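Local coordinates for protein exodeoxyribonuclease III (PDB 2JC4) that probably acts in DNA repair as a metal-dependent 3'-5' exonuclease that degrades double-stranded DNA, at residues L188-P193 / A224-L229. Numbering follows the deposited sequence.
Sequences LRQVHP and AMAAAL
Gln190 reaches from the end of helix 187-191 to the turn Ala226-Leu229, and its amide supplies the sole hydrogen bond between the two segments. CG stands anti to the backbone N (chi1 170°) and the side chain stays extended beyond it, which carries the amide across a backbone separation of 8.2 Å between the CA atoms of Gln190 and Ala226. Gln190 NE2 donates to Ala226 O at 3.1 Å, with an N-H...O angle of 153°. The acceptor lies close to the amide plane of Gln190, whereas the donor sits 37° above the carbonyl plane of Ala226, so the bond does not use a lone-pair direction. Ala226 O also accepts from Leu229 N, the bond that closes the type I beta turn; the two donors approach from opposite faces of the carbonyl plane, and the side chain thus adds a second grip without displacing the turn's own bond. On the other branch of the amide, Gln190 OE1 rests 3.7 Å from Ala226 CB.

Leu229 meets the Gln190 side chain from the opposite direction, its CD2 methyl 3.8 Å from Gln190 NE2. The same methyl lies 3.7 Å from CG2 of Val191, the branch beside the backbone N; CG1, the other branch, turns instead over the centre of the His192 ring, 3.4 Å above its plane. With just 183 Å² buried in total, this is a modest surface contact, one polar bond beside a small apolar patch.

Away from the annotated sites, in the DNase I-like two-sheet fold, it joins helix 187-191, which follows outermost strand 185-186 of one sheet, to Ala226 of helix 223-226 and to Leu229, where 229-234, outermost strand of the other, begins. His192 NE2 bonds to Val232 O of that strand, while Leu229 also packs on Ala252 and Phe254 of the adjacent antiparallel strand 250-254.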
# COMPACT_ATOMS: atom_id res chain seq x y z
N LEU A 188 -0.34 2.39 -11.99
CA LEU A 188 0.89 1.92 -12.64
C LEU A 188 0.59 1.41 -14.07
O LEU A 188 1.36 1.68 -15.01
CB LEU A 188 1.55 0.83 -11.80
CG LEU A 188 2.95 0.39 -12.27
CD1 LEU A 188 3.89 0.10 -11.07
CD2 LEU A 188 2.83 -0.79 -13.21
N ARG A 189 -0.53 0.70 -14.25
CA ARG A 189 -0.86 0.14 -15.57
C ARG A 189 -1.44 1.17 -16.54
O ARG A 189 -1.40 0.98 -17.77
CB ARG A 189 -1.78 -1.09 -15.45
CG ARG A 189 -1.10 -2.35 -14.93
CD ARG A 189 -0.00 -2.80 -15.87
NE ARG A 189 0.69 -4.00 -15.40
CZ ARG A 189 1.94 -4.32 -15.71
NH1 ARG A 189 2.67 -3.48 -16.44
NH2 ARG A 189 2.49 -5.45 -15.23
N GLN A 190 -1.96 2.28 -16.02
CA GLN A 190 -2.29 3.40 -16.92
C GLN A 190 -1.01 3.94 -17.60
O GLN A 190 -0.98 4.12 -18.81
CB GLN A 190 -3.03 4.52 -16.19
CG GLN A 190 -3.16 5.79 -17.07
CD GLN A 190 -4.11 6.81 -16.47
OE1 GLN A 190 -5.18 6.45 -15.96
NE2 GLN A 190 -3.72 8.09 -16.54
N VAL A 191 0.04 4.17 -16.82
CA VAL A 191 1.33 4.71 -17.29
C VAL A 191 2.17 3.67 -18.06
O VAL A 191 2.85 3.99 -19.06
CB VAL A 191 2.18 5.32 -16.10
CG1 VAL A 191 3.56 5.79 -16.56
CG2 VAL A 191 1.45 6.48 -15.45
N HIS A 192 2.15 2.42 -17.57
CA HIS A 192 3.03 1.37 -18.04
C HIS A 192 2.18 0.12 -18.29
O HIS A 192 2.21 -0.82 -17.49
CB HIS A 192 4.07 1.01 -16.97
CG HIS A 192 4.91 2.16 -16.52
ND1 HIS A 192 5.82 2.78 -17.35
CD2 HIS A 192 5.05 2.75 -15.31
CE1 HIS A 192 6.46 3.72 -16.68
NE2 HIS A 192 6.02 3.72 -15.44
N PRO A 193 1.44 0.11 -19.40
CA PRO A 193 0.55 -0.99 -19.70
C PRO A 193 1.25 -2.35 -19.87
O PRO A 193 0.61 -3.35 -19.63
CB PRO A 193 -0.09 -0.58 -21.03
CG PRO A 193 0.14 0.88 -21.15
CD PRO A 193 1.40 1.16 -20.44
N ALA A 224 -10.36 11.99 -11.40
CA ALA A 224 -9.78 13.35 -11.30
C ALA A 224 -8.27 13.27 -11.08
O ALA A 224 -7.52 14.10 -11.58
CB ALA A 224 -10.45 14.18 -10.18
N MET A 225 -7.85 12.25 -10.32
CA MET A 225 -6.42 11.97 -10.12
C MET A 225 -5.78 11.30 -11.35
O MET A 225 -4.66 11.65 -11.75
CB MET A 225 -6.21 11.15 -8.83
CG MET A 225 -6.64 11.86 -7.51
SD MET A 225 -5.73 13.40 -7.15
CE MET A 225 -4.22 12.74 -6.40
N ALA A 226 -6.49 10.36 -11.97
CA ALA A 226 -6.00 9.72 -13.22
C ALA A 226 -5.69 10.76 -14.30
O ALA A 226 -4.68 10.65 -15.00
CB ALA A 226 -7.01 8.70 -13.74
N ALA A 227 -6.52 11.79 -14.40
CA ALA A 227 -6.34 12.80 -15.42
C ALA A 227 -5.05 13.58 -15.19
O ALA A 227 -4.47 14.09 -16.15
CB ALA A 227 -7.55 13.76 -15.45
N ALA A 228 -4.61 13.68 -13.93
CA ALA A 228 -3.42 14.45 -13.56
C ALA A 228 -2.17 13.57 -13.43
O ALA A 228 -1.09 14.05 -13.10
CB ALA A 228 -3.66 15.24 -12.24
N LEU A 229 -2.33 12.28 -13.67
CA LEU A 229 -1.23 11.34 -13.45
C LEU A 229 -0.10 11.55 -14.45
O LEU A 229 -0.32 11.57 -15.67
CB LEU A 229 -1.76 9.91 -13.51
CG LEU A 229 -0.81 8.79 -13.12
CD1 LEU A 229 -0.41 8.86 -11.65
CD2 LEU A 229 -1.50 7.47 -13.46